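Local coordinates for fatty acyl CoA synthetase FADD13 (FATTY-ACYL-CoA SYNTHETASE) (Mycobacterium tuberculosis, PDB 3R44), which belongs to the ANL superfamily of AMP-binding enzymes, pairing a large N-terminal domain with a small C-terminal one, at residues Q48-A53 with A160-V165; A57-A62 with A152-S157; F221-L226 with A316-C321; K374-W377 with E381-R384; L412-I417 with V506-Y511. All blocks are in the same frame, centred on the assembly; numbering follows the deposited sequence.

Contacts 1 and 2 both use helix 46-62, at the edge of the large domain, and they touch each other; contact 1 joins one amide-carboxylate hydrogen bond to a pair of alanine methyls, while contact 2 is almost wholly apolar. Contact 3 lies near the centre of the chain and depends on one buried valine packed on a loop. Contact 4, a surface contact about 17 Å from it centre to centre, joins a strand to the short helix that follows; Glu319 and Tyr376 probably link the two through a hydrogen bond. Contact 5, across the chain's centre from contacts 1 and 2, is a hydrated salt bridge at the surface.

Contact 1 of 5, residues Q48-A53 with A160-V165; sequences QMNALA and ADEPAV
Asn50 and Glu162 meet with their flat ends almost in one plane: amide and carboxylate are only 6° apart, although the side chains that carry them cross at about a right angle. The two belong to the large N-terminal domain of the ANL fold, Asn50 on helix 46-62 and Glu162 in the loop that leads from helix 148-157 toward strand 172-178. Asn50 ND2 donates to Glu162 OE2 over 3.0 Å, and at 167° the bond is nearly straight. It arrives on the syn lone pair of OE2, the one on the side of OE1, while OE2 sits in the plane of the amide. A bend at chi2 of Glu162 (70°) brings the carboxylate round to the helix, a direction its CB does not take.

The far sides of both groups converge on Lys90 of helix 79-91, outside the two segments. Its NZ is hydrogen-bonded to Asn50 OD1 and forms a salt bridge with Glu162 OE1, so amide and carboxylate are each held from two directions, which should limit their rotation; the lysine probably also favours the ionised carboxylate. One turn further along helix 46-62, Asn54 ND2 bonds to both Glu162 OE2 and Ala160 O, which ties the start of the loop to the same helix.

Beside this polar group the backbones come close at a pair of small residues, where the methyl of Ala160 points at the helix. Ala160 CB rests 3.8 Å from Ala51 O and 4.2 Å from Ala51 CB.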
# COMPACT_ATOMS: atom_id res chain seq x y z
N GLN A 48 19.69 -17.96 -9.87
CA GLN A 48 18.80 -17.93 -11.06
C GLN A 48 18.01 -16.64 -11.18
O GLN A 48 17.84 -16.10 -12.29
CB GLN A 48 17.84 -19.11 -11.11
CG GLN A 48 18.57 -20.43 -11.12
CD GLN A 48 17.64 -21.62 -10.93
OE1 GLN A 48 16.84 -21.69 -9.97
NE2 GLN A 48 17.77 -22.57 -11.82
N MET A 49 17.56 -16.11 -10.04
CA MET A 49 16.81 -14.91 -10.09
C MET A 49 17.72 -13.75 -10.59
O MET A 49 17.28 -12.91 -11.39
CB MET A 49 16.25 -14.56 -8.72
CG MET A 49 15.29 -13.40 -8.82
SD MET A 49 14.10 -13.48 -7.49
CE MET A 49 14.93 -12.43 -6.35
N ASN A 50 18.94 -13.67 -10.05
CA ASN A 50 19.88 -12.65 -10.49
C ASN A 50 20.13 -12.79 -12.01
O ASN A 50 20.14 -11.78 -12.76
CB ASN A 50 21.22 -12.68 -9.72
CG ASN A 50 22.07 -11.50 -10.05
OD1 ASN A 50 21.66 -10.34 -9.83
ND2 ASN A 50 23.18 -11.74 -10.73
N ALA A 51 20.31 -14.02 -12.50
CA ALA A 51 20.51 -14.25 -13.94
C ALA A 51 19.31 -13.82 -14.77
O ALA A 51 19.45 -13.19 -15.79
CB ALA A 51 20.86 -15.70 -14.21
N LEU A 52 18.11 -14.05 -14.29
CA LEU A 52 16.95 -13.60 -15.03
C LEU A 52 16.83 -12.07 -14.99
O LEU A 52 16.39 -11.46 -15.97
CB LEU A 52 15.67 -14.18 -14.46
CG LEU A 52 14.37 -13.84 -15.16
CD1 LEU A 52 14.39 -14.21 -16.62
CD2 LEU A 52 13.22 -14.65 -14.50
N ALA A 53 17.13 -11.44 -13.86
CA ALA A 53 17.20 -9.98 -13.83
C ALA A 53 18.18 -9.42 -14.87
O ALA A 53 17.90 -8.40 -15.52
CB ALA A 53 17.56 -9.47 -12.39
N ALA A 160 22.77 -13.30 -20.03
CA ALA A 160 22.62 -13.05 -18.61
C ALA A 160 23.82 -12.25 -18.10
O ALA A 160 24.25 -12.47 -17.00
CB ALA A 160 22.44 -14.40 -17.84
N ASP A 161 24.32 -11.30 -18.90
CA ASP A 161 25.49 -10.48 -18.56
C ASP A 161 25.12 -9.55 -17.43
O ASP A 161 24.10 -8.90 -17.48
CB ASP A 161 25.89 -9.56 -19.74
CG ASP A 161 26.34 -10.33 -21.01
OD1 ASP A 161 26.95 -11.42 -20.86
OD2 ASP A 161 26.12 -9.81 -22.16
N GLU A 162 25.97 -9.40 -16.44
CA GLU A 162 25.72 -8.39 -15.44
C GLU A 162 25.97 -6.99 -16.07
O GLU A 162 27.07 -6.76 -16.58
CB GLU A 162 26.65 -8.70 -14.27
CG GLU A 162 26.36 -7.99 -13.01
CD GLU A 162 25.11 -8.44 -12.34
OE1 GLU A 162 24.38 -7.50 -11.99
OE2 GLU A 162 24.87 -9.71 -12.13
N PRO A 163 24.97 -6.10 -16.12
CA PRO A 163 25.26 -4.77 -16.68
C PRO A 163 26.29 -3.96 -15.87
O PRO A 163 26.42 -4.15 -14.66
CB PRO A 163 23.91 -4.03 -16.60
CG PRO A 163 22.88 -5.15 -16.38
CD PRO A 163 23.59 -6.17 -15.60
N ALA A 164 26.96 -3.04 -16.52
CA ALA A 164 27.76 -2.06 -15.81
C ALA A 164 26.75 -1.28 -14.99
O ALA A 164 25.86 -0.61 -15.53
CB ALA A 164 28.51 -1.15 -16.81
N VAL A 165 26.80 -1.40 -13.68
CA VAL A 165 25.82 -0.71 -12.86
C VAL A 165 26.56 0.49 -12.29
O VAL A 165 27.59 0.31 -11.61
CB VAL A 165 25.27 -1.62 -11.73
CG1 VAL A 165 24.33 -0.86 -10.81
CG2 VAL A 165 24.56 -2.82 -12.29

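Contact 2 of 5, residues A57-A62 with A152-S157; sequences ADVLTA and AERLRS
Two helices of the N-terminal domain pack together here, the last turns of helix 46-62 against helix 148-157, and Val59 with Arg154 and Leu155 makes the join. Val59 points straight at the other helix and spreads its two methyls over it. Val59 CG2 lies 3.8 Å from Arg154 CB and also touches Leu155 CD2, at 3.9 Å. The other methyl follows the arginine outward, with Val59 CG1 4.0 Å from Arg154 CB and 4.1 Å from Arg154 CD.

Arg154 therefore contributes the aliphatic part of its chain. With its CG anti to the carbonyl carbon (chi1 -77°) and the chain extended as far as NE, it crosses Val59 at about a right angle and carries its guanidinium past the valine toward the exposed surface. Leu155 starts out in the wrong direction, its CB turned away from helix 46-62, and only the CD2 branch comes back to meet the valine. Aliphatic carbons make the contact, apart from Arg154 O, which Val59 CG2 also approaches; it is tightest at this methyl, which fits between two successive residues of the facing helix.

Within helix 46-62, Ala57 O accepts from Thr61 twice, from the backbone N and from OG1 at 3.0 Å, the two donors reaching it from opposite faces of its plane. Asp58 OD2 bonds to Ala159 N, just beyond helix 148-157. Leu155 also packs on Arg55 and Cys56 of helix 46-62 and on Glu80 of helix 79-91, while Ala57, Leu60 and Thr61 touch Leu91, so the end of helix 46-62 lies between helices 148-157 and 79-91.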
# COMPACT_ATOMS: atom_id res chain seq x y z
N ALA A 57 17.36 -7.00 -17.97
CA ALA A 57 18.12 -5.80 -18.25
C ALA A 57 18.60 -5.76 -19.70
O ALA A 57 18.61 -4.69 -20.33
CB ALA A 57 19.30 -5.70 -17.31
N ASP A 58 19.01 -6.93 -20.20
CA ASP A 58 19.45 -7.08 -21.59
C ASP A 58 18.31 -6.74 -22.55
O ASP A 58 18.51 -5.97 -23.53
CB ASP A 58 20.04 -8.49 -21.85
CG ASP A 58 20.73 -8.61 -23.23
OD1 ASP A 58 21.50 -7.69 -23.58
OD2 ASP A 58 20.53 -9.62 -23.95
N VAL A 59 17.13 -7.27 -22.26
CA VAL A 59 15.92 -7.00 -23.06
C VAL A 59 15.58 -5.51 -23.00
O VAL A 59 15.32 -4.89 -24.03
CB VAL A 59 14.71 -7.84 -22.62
CG1 VAL A 59 13.40 -7.35 -23.29
CG2 VAL A 59 14.97 -9.33 -22.86
N LEU A 60 15.58 -4.91 -21.82
CA LEU A 60 15.33 -3.48 -21.77
C LEU A 60 16.33 -2.61 -22.50
O LEU A 60 15.94 -1.64 -23.21
CB LEU A 60 15.17 -3.01 -20.32
CG LEU A 60 14.03 -3.58 -19.48
CD1 LEU A 60 14.30 -3.15 -18.01
CD2 LEU A 60 12.62 -3.13 -19.91
N THR A 61 17.62 -2.96 -22.39
CA THR A 61 18.68 -2.28 -23.11
C THR A 61 18.37 -2.33 -24.60
O THR A 61 18.50 -1.33 -25.35
CB THR A 61 20.04 -2.90 -22.83
OG1 THR A 61 20.41 -2.59 -21.48
CG2 THR A 61 21.08 -2.30 -23.75
N ALA A 62 17.94 -3.51 -25.04
CA ALA A 62 17.67 -3.72 -26.47
C ALA A 62 16.57 -2.77 -27.01
O ALA A 62 16.57 -2.38 -28.18
CB ALA A 62 17.29 -5.19 -26.76
N ALA A 152 8.48 -13.14 -23.31
CA ALA A 152 9.03 -14.48 -23.07
C ALA A 152 10.02 -14.86 -24.18
O ALA A 152 11.05 -15.47 -23.90
CB ALA A 152 7.90 -15.54 -23.01
N GLU A 153 9.70 -14.50 -25.42
CA GLU A 153 10.56 -14.82 -26.55
C GLU A 153 11.88 -14.06 -26.44
O GLU A 153 12.95 -14.63 -26.70
CB GLU A 153 9.89 -14.52 -27.90
N ARG A 154 11.80 -12.78 -26.06
CA ARG A 154 13.00 -11.97 -25.84
C ARG A 154 13.89 -12.53 -24.73
O ARG A 154 15.10 -12.60 -24.89
CB ARG A 154 12.63 -10.52 -25.58
CG ARG A 154 12.26 -9.79 -26.88
CD ARG A 154 11.46 -8.51 -26.75
NE ARG A 154 10.96 -8.17 -28.08
CZ ARG A 154 11.71 -7.66 -29.06
NH1 ARG A 154 12.99 -7.38 -28.85
NH2 ARG A 154 11.17 -7.42 -30.27
N LEU A 155 13.28 -12.96 -23.63
CA LEU A 155 14.01 -13.50 -22.50
C LEU A 155 14.77 -14.76 -22.89
O LEU A 155 15.91 -14.97 -22.50
CB LEU A 155 13.04 -13.75 -21.33
CG LEU A 155 12.66 -12.43 -20.63
CD1 LEU A 155 11.61 -12.68 -19.57
CD2 LEU A 155 13.88 -11.71 -20.00
N ARG A 156 14.14 -15.57 -23.74
CA ARG A 156 14.77 -16.79 -24.22
C ARG A 156 16.06 -16.53 -25.00
O ARG A 156 16.95 -17.37 -24.95
CB ARG A 156 13.77 -17.66 -25.02
CG ARG A 156 12.74 -18.35 -24.09
CD ARG A 156 11.84 -19.40 -24.78
NE ARG A 156 11.36 -18.98 -26.10
CZ ARG A 156 10.13 -18.52 -26.38
NH1 ARG A 156 9.19 -18.40 -25.44
NH2 ARG A 156 9.85 -18.16 -27.64
N SER A 157 16.18 -15.40 -25.68
CA SER A 157 17.39 -15.14 -26.47
C SER A 157 18.40 -14.16 -25.83
O SER A 157 19.45 -13.91 -26.41
CB SER A 157 16.99 -14.69 -27.90
OG SER A 157 16.54 -13.34 -27.88

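Contact 3 of 5, residues F221-L226 with A316-C321; sequences FHVAAL and ALTESC
Ser320 OG is gripped twice, accepting from Leu317 N at 3.0 Å (160°) and bonding to Gly323 O, and so braces the turn whose Leu317, Thr318 and Cys321 meet Val223. That turn lies between strands 310-316 and 324-327 of the large mixed sheet. Its Ala-Leu-Thr-Glu matches the end of the A5 core motif of the ANL superfamily, and the valine comes from the first turn of helix 223-235, just after His222 at its N-cap.

Val223 carries most of the contact, and its methyls divide the work. CG1 takes the crowded position between the backbone N and the carbonyl carbon (chi1 76°), and from there lies 3.9 Å from Thr318 CA and 4.0 Å from Leu317 O. CG2, anti to the backbone N, reaches the other end of the turn, 3.7 Å from Cys321 CA. Cys321 has a left-handed backbone (phi 55°) and turns its CB away, which leaves its main chain to receive the methyl.

Around the buried valine, Met176 of strand 172-178 adds another side chain, and Thr318 O is hydrogen-bonded to His190 NE2 of strand 186-191. Helix and turn share a polar link as well: Thr227 OG1 is within hydrogen-bonding reach of both Val223 O and Cys321 O, which compete for its one proton. Cys321 SG itself touches only loosely, 4.3 Å from Val223 CG2.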
# COMPACT_ATOMS: atom_id res chain seq x y z
N PHE A 221 2.03 -4.54 -7.62
CA PHE A 221 1.99 -3.12 -7.88
C PHE A 221 1.66 -2.30 -6.63
O PHE A 221 1.52 -1.10 -6.75
CB PHE A 221 1.06 -2.75 -9.05
CG PHE A 221 -0.37 -3.32 -8.93
CD1 PHE A 221 -1.27 -2.79 -8.01
CD2 PHE A 221 -0.77 -4.41 -9.72
CE1 PHE A 221 -2.56 -3.35 -7.84
CE2 PHE A 221 -2.05 -4.96 -9.58
CZ PHE A 221 -2.96 -4.42 -8.64
N HIS A 222 1.39 -2.93 -5.49
CA HIS A 222 1.13 -2.23 -4.23
C HIS A 222 2.52 -1.99 -3.65
O HIS A 222 3.36 -2.87 -3.68
CB HIS A 222 0.35 -3.09 -3.20
CG HIS A 222 -1.09 -3.33 -3.55
ND1 HIS A 222 -1.96 -2.30 -3.83
CD2 HIS A 222 -1.82 -4.47 -3.61
CE1 HIS A 222 -3.16 -2.80 -4.11
NE2 HIS A 222 -3.09 -4.11 -4.00
N VAL A 223 2.74 -0.80 -3.10
CA VAL A 223 4.05 -0.45 -2.58
C VAL A 223 4.54 -1.39 -1.52
O VAL A 223 5.75 -1.71 -1.49
CB VAL A 223 4.12 1.05 -2.16
CG1 VAL A 223 3.38 1.29 -0.80
CG2 VAL A 223 5.53 1.48 -2.07
N ALA A 224 3.66 -1.89 -0.66
CA ALA A 224 4.15 -2.74 0.36
C ALA A 224 4.58 -4.10 -0.18
O ALA A 224 5.47 -4.72 0.40
CB ALA A 224 3.14 -2.92 1.48
N ALA A 225 3.99 -4.54 -1.28
CA ALA A 225 4.37 -5.83 -1.84
C ALA A 225 5.72 -5.65 -2.49
O ALA A 225 6.58 -6.53 -2.43
CB ALA A 225 3.32 -6.35 -2.84
N LEU A 226 5.96 -4.50 -3.13
CA LEU A 226 7.25 -4.26 -3.71
C LEU A 226 8.37 -4.22 -2.66
O LEU A 226 9.44 -4.81 -2.82
CB LEU A 226 7.21 -2.91 -4.47
CG LEU A 226 8.36 -2.59 -5.34
CD1 LEU A 226 8.79 -3.90 -6.04
CD2 LEU A 226 7.95 -1.41 -6.33
N ALA A 316 1.26 2.78 6.70
CA ALA A 316 2.23 3.26 5.69
C ALA A 316 1.44 3.89 4.56
O ALA A 316 0.21 3.72 4.52
CB ALA A 316 3.05 2.09 5.18
N LEU A 317 2.13 4.55 3.64
CA LEU A 317 1.52 5.24 2.53
C LEU A 317 2.37 4.89 1.36
O LEU A 317 3.53 4.55 1.54
CB LEU A 317 1.59 6.76 2.72
CG LEU A 317 0.88 7.42 3.88
CD1 LEU A 317 0.83 8.94 3.57
CD2 LEU A 317 -0.54 6.85 3.99
N THR A 318 1.89 5.11 0.16
CA THR A 318 2.78 5.13 -1.01
C THR A 318 4.01 6.03 -0.86
O THR A 318 5.12 5.60 -1.17
CB THR A 318 1.96 5.43 -2.29
OG1 THR A 318 0.89 4.47 -2.34
CG2 THR A 318 2.81 5.30 -3.54
N GLU A 319 3.80 7.23 -0.32
CA GLU A 319 4.86 8.22 -0.11
C GLU A 319 5.94 7.77 0.87
O GLU A 319 7.03 8.31 0.87
CB GLU A 319 4.24 9.53 0.36
CG GLU A 319 3.48 10.26 -0.74
CD GLU A 319 1.96 9.97 -0.74
OE1 GLU A 319 1.52 8.82 -0.37
OE2 GLU A 319 1.22 10.88 -1.22
N SER A 320 5.60 6.82 1.74
CA SER A 320 6.58 6.27 2.70
C SER A 320 7.13 4.91 2.32
O SER A 320 7.75 4.22 3.12
CB SER A 320 5.98 6.25 4.09
OG SER A 320 5.03 5.24 4.18
N CYS A 321 6.92 4.53 1.06
CA CYS A 321 7.41 3.27 0.50
C CYS A 321 6.98 2.07 1.26
O CYS A 321 7.75 1.10 1.38
CB CYS A 321 8.94 3.24 0.43
SG CYS A 321 9.60 2.34 -0.94

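Contact 4 of 5, residues K374-W377 with E381-R384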
# COMPACT_ATOMS: atom_id res chain seq x y z
N LYS A 374 11.16 10.99 -2.95
CA LYS A 374 12.01 12.09 -3.38
C LYS A 374 11.16 13.31 -3.76
O LYS A 374 11.50 14.47 -3.43
CB LYS A 374 12.86 11.68 -4.59
CG LYS A 374 13.60 12.87 -5.22
CD LYS A 374 14.20 12.56 -6.59
CE LYS A 374 15.48 11.83 -6.48
NZ LYS A 374 16.18 11.71 -7.81
N GLU A 375 10.09 13.06 -4.49
CA GLU A 375 9.24 14.11 -5.01
C GLU A 375 7.98 13.48 -5.61
O GLU A 375 7.95 12.27 -5.84
CB GLU A 375 9.98 14.86 -6.10
CG GLU A 375 10.17 14.03 -7.37
CD GLU A 375 11.24 14.56 -8.31
OE1 GLU A 375 12.10 15.36 -7.89
OE2 GLU A 375 11.22 14.13 -9.48
N TYR A 376 6.97 14.29 -5.85
CA TYR A 376 5.91 13.89 -6.76
C TYR A 376 6.36 14.22 -8.18
O TYR A 376 6.90 15.30 -8.43
CB TYR A 376 4.62 14.62 -6.43
CG TYR A 376 3.99 14.28 -5.12
CD1 TYR A 376 3.44 13.01 -4.89
CD2 TYR A 376 3.90 15.25 -4.09
CE1 TYR A 376 2.84 12.72 -3.70
CE2 TYR A 376 3.29 14.96 -2.91
CZ TYR A 376 2.77 13.71 -2.72
OH TYR A 376 2.16 13.39 -1.55
N TRP A 377 6.21 13.26 -9.08
CA TRP A 377 6.75 13.37 -10.40
C TRP A 377 6.25 14.60 -11.16
O TRP A 377 5.04 14.78 -11.31
CB TRP A 377 6.41 12.09 -11.17
CG TRP A 377 6.92 12.05 -12.59
CD1 TRP A 377 6.16 12.13 -13.69
CD2 TRP A 377 8.27 11.83 -13.06
NE1 TRP A 377 6.92 12.05 -14.81
CE2 TRP A 377 8.22 11.81 -14.45
CE3 TRP A 377 9.49 11.64 -12.43
CZ2 TRP A 377 9.37 11.70 -15.25
CZ3 TRP A 377 10.64 11.48 -13.21
CH2 TRP A 377 10.57 11.49 -14.59
N GLU A 381 5.99 21.99 -6.93
CA GLU A 381 5.24 22.79 -5.92
C GLU A 381 4.43 21.93 -4.93
O GLU A 381 4.48 22.19 -3.72
CB GLU A 381 4.38 23.91 -6.55
CG GLU A 381 5.17 25.14 -6.96
CD GLU A 381 5.49 26.11 -5.79
OE1 GLU A 381 4.74 27.11 -5.63
OE2 GLU A 381 6.49 25.87 -5.06
N ALA A 382 3.70 20.92 -5.45
CA ALA A 382 3.08 19.91 -4.63
C ALA A 382 4.08 19.24 -3.70
O ALA A 382 3.78 19.00 -2.57
CB ALA A 382 2.40 18.84 -5.46
N THR A 383 5.29 19.00 -4.17
CA THR A 383 6.31 18.36 -3.34
C THR A 383 6.68 19.30 -2.19
O THR A 383 6.61 18.94 -1.03
CB THR A 383 7.51 17.98 -4.20
OG1 THR A 383 7.09 17.09 -5.26
CG2 THR A 383 8.60 17.32 -3.36
N ARG A 384 7.03 20.53 -2.51
CA ARG A 384 7.36 21.50 -1.45
C ARG A 384 6.26 21.67 -0.43
O ARG A 384 6.52 21.77 0.75
CB ARG A 384 7.63 22.87 -2.08
CG ARG A 384 8.91 22.92 -2.84
CD ARG A 384 9.37 24.37 -3.08
NE ARG A 384 8.82 24.84 -4.35
CZ ARG A 384 9.32 24.53 -5.56
NH1 ARG A 384 10.42 23.77 -5.68
NH2 ARG A 384 8.72 24.99 -6.66
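Thr383 is turned so that OG1 lies beside its own backbone N (chi1 -58°) and CG2 stands opposite that nitrogen, which sets the hydroxyl toward Tyr376 and the methyl toward Glu375. The hydroxyl makes the polar bond of the contact: Tyr376 N donates to Thr383 OG1 over 2.9 Å, at an angle of 157°. Arg379 O is hydrogen-bonded to the same OG1, so the hydroxyl is held between the strand and a residue four positions back, just before helix 380-385, and its rotation is fixed. On the other branch, Thr383 CG2 rests 3.7 Å from Glu375 CA and is 4.1 Å from Lys374 O.

Tyr376 points toward the helix, and its side chain crosses that of Thr383 obliquely. Ala382 comes to the edge of the ring, close to its plane: Tyr376 CD2 is 4.0 Å from Ala382 C and 4.1 Å from Ala382 CB. Further out, Tyr376 OH bonds to Glu319 OE2, and Lys186 makes a cation-pi contact with the ring, so both the hydroxyl and the ring have partners beyond the helix.

On the helix, Arg384 and Glu381 form a salt bridge, NE and NH2 of the arginine both meeting the one oxygen Glu381 OE2 side-on, in the guanidinium plane.

Strand 375-376 is an outer strand of the three-stranded antiparallel sheet with 172-178 and 186-191, and the chain folds straight back from it into helix 380-385: a tight strand-turn-helix connection, closed by a threonine hydroxyl on a strand N-H.

Contact 5 of 5, residues L412-I417 with V506-Y511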
# COMPACT_ATOMS: atom_id res chain seq x y z
N LEU A 412 -6.89 11.17 4.78
CA LEU A 412 -7.02 12.27 3.83
C LEU A 412 -8.19 12.01 2.88
O LEU A 412 -8.95 12.94 2.58
CB LEU A 412 -5.73 12.41 3.01
CG LEU A 412 -5.71 13.51 1.94
CD1 LEU A 412 -6.15 14.79 2.61
CD2 LEU A 412 -4.37 13.65 1.32
N LYS A 413 -8.34 10.76 2.43
CA LYS A 413 -9.40 10.41 1.46
C LYS A 413 -10.81 10.71 1.91
O LYS A 413 -11.71 10.81 1.09
CB LYS A 413 -9.34 8.94 1.04
CG LYS A 413 -9.63 7.97 2.17
CD LYS A 413 -9.29 6.53 1.86
CE LYS A 413 -9.67 5.64 3.09
NZ LYS A 413 -9.67 4.19 2.74
N ASP A 414 -11.02 10.78 3.21
CA ASP A 414 -12.32 11.02 3.78
C ASP A 414 -12.52 12.45 4.25
O ASP A 414 -13.62 12.84 4.64
CB ASP A 414 -12.54 10.03 4.94
CG ASP A 414 -12.62 8.56 4.45
OD1 ASP A 414 -13.12 8.29 3.32
OD2 ASP A 414 -12.15 7.67 5.19
N MET A 415 -11.49 13.26 4.14
CA MET A 415 -11.57 14.65 4.53
C MET A 415 -12.61 15.39 3.66
O MET A 415 -12.80 15.07 2.47
CB MET A 415 -10.20 15.32 4.40
CG MET A 415 -10.22 16.75 4.94
SD MET A 415 -8.63 17.58 4.70
CE MET A 415 -8.64 17.97 2.93
N ILE A 416 -13.33 16.33 4.26
CA ILE A 416 -14.40 17.07 3.59
C ILE A 416 -13.92 18.50 3.38
O ILE A 416 -13.37 19.10 4.29
CB ILE A 416 -15.74 17.01 4.40
CG1 ILE A 416 -16.13 15.53 4.64
CG2 ILE A 416 -16.88 17.74 3.65
CD1 ILE A 416 -17.14 15.25 5.76
N ILE A 417 -14.08 19.06 2.19
CA ILE A 417 -13.86 20.49 1.98
C ILE A 417 -15.19 21.21 1.84
O ILE A 417 -15.93 20.99 0.88
CB ILE A 417 -12.99 20.73 0.77
CG1 ILE A 417 -11.64 20.06 0.97
CG2 ILE A 417 -12.75 22.22 0.60
CD1 ILE A 417 -10.71 20.25 -0.23
N VAL A 506 -19.55 2.94 0.35
CA VAL A 506 -20.96 2.46 0.31
C VAL A 506 -21.93 3.55 0.85
O VAL A 506 -22.95 3.86 0.20
CB VAL A 506 -21.15 1.11 1.02
CG1 VAL A 506 -22.65 0.71 1.01
CG2 VAL A 506 -20.26 0.01 0.29
N LEU A 507 -21.57 4.19 1.96
CA LEU A 507 -22.36 5.29 2.44
C LEU A 507 -22.58 6.34 1.39
O LEU A 507 -23.70 6.78 1.22
CB LEU A 507 -21.74 5.96 3.64
CG LEU A 507 -22.01 5.26 4.97
CD1 LEU A 507 -21.07 5.92 6.05
CD2 LEU A 507 -23.50 5.34 5.42
N ARG A 508 -21.51 6.76 0.69
CA ARG A 508 -21.63 7.79 -0.34
C ARG A 508 -22.56 7.35 -1.47
O ARG A 508 -23.33 8.17 -1.98
CB ARG A 508 -20.25 8.19 -0.96
CG ARG A 508 -19.31 8.87 0.02
CD ARG A 508 -17.92 9.17 -0.61
NE ARG A 508 -17.06 9.52 0.50
CZ ARG A 508 -16.09 8.78 1.01
NH1 ARG A 508 -15.75 7.60 0.48
NH2 ARG A 508 -15.44 9.26 2.08
N GLU A 509 -22.52 6.06 -1.81
CA GLU A 509 -23.41 5.48 -2.80
C GLU A 509 -24.85 5.51 -2.32
O GLU A 509 -25.77 5.81 -3.07
CB GLU A 509 -23.06 4.01 -3.03
CG GLU A 509 -21.93 3.70 -4.00
CD GLU A 509 -21.53 2.20 -3.95
OE1 GLU A 509 -22.42 1.33 -3.76
OE2 GLU A 509 -20.32 1.90 -4.08
N GLN A 510 -25.05 5.10 -1.08
CA GLN A 510 -26.38 5.03 -0.51
C GLN A 510 -27.06 6.38 -0.56
O GLN A 510 -28.20 6.50 -1.04
CB GLN A 510 -26.29 4.55 0.93
CG GLN A 510 -26.09 3.05 1.10
CD GLN A 510 -25.96 2.66 2.54
OE1 GLN A 510 -25.75 3.50 3.41
NE2 GLN A 510 -26.12 1.38 2.83
N TYR A 511 -26.37 7.41 -0.06
CA TYR A 511 -26.95 8.71 0.03
C TYR A 511 -26.79 9.63 -1.19
O TYR A 511 -27.26 10.77 -1.16
CB TYR A 511 -26.56 9.38 1.36
CG TYR A 511 -27.06 8.53 2.48
CD1 TYR A 511 -28.42 8.53 2.81
CD2 TYR A 511 -26.20 7.67 3.16
CE1 TYR A 511 -28.92 7.68 3.80
CE2 TYR A 511 -26.68 6.82 4.15
CZ TYR A 511 -28.05 6.85 4.49
OH TYR A 511 -28.54 6.01 5.48
O HOH W 1 -13.48 6.22 1.68
O HOH W 2 -16.15 11.97 3.07
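The guanidinium of Arg508 is met at its edge and in its plane, by the carboxylate of Asp414 and by two waters, and the two flat groups are turned 26° against each other. Arg508 NH2 donates to Asp414 OD1 at 2.8 Å, with an angle of 161°, in a salt bridge made through a single pair of atoms. The oxygen is approached on its anti side and 31° out of the carboxylate plane, while it lies well within the plane of the guanidinium.

Two waters bridge beside that bond. Water 1 donates to Asp414 OD1 at 2.7 Å and accepts from Arg508 NH1 at 2.9 Å, so the carboxylate oxygen is gripped by an N-H and a water. Water 2 donates to Asp414 O and accepts from Arg508 NH2 at 3.0 Å, tying in the main chain.

Arg508 extends from CG to NE off helix 504-511, reaching across with the CA atoms of Asp414 and Arg508 10.7 Å apart. On the way it lies against Ile444 of strand 438-448. The 3-10 segment 412-414 lies in a sequence resembling the A8 core motif, which in relatives carries the hinge between the domains.

With one direct bond and two water bridges at the surface, the pair is a hydrated charge contact; its strength would probably be moderated by solvent, and it links helix and turn without bringing their backbones together.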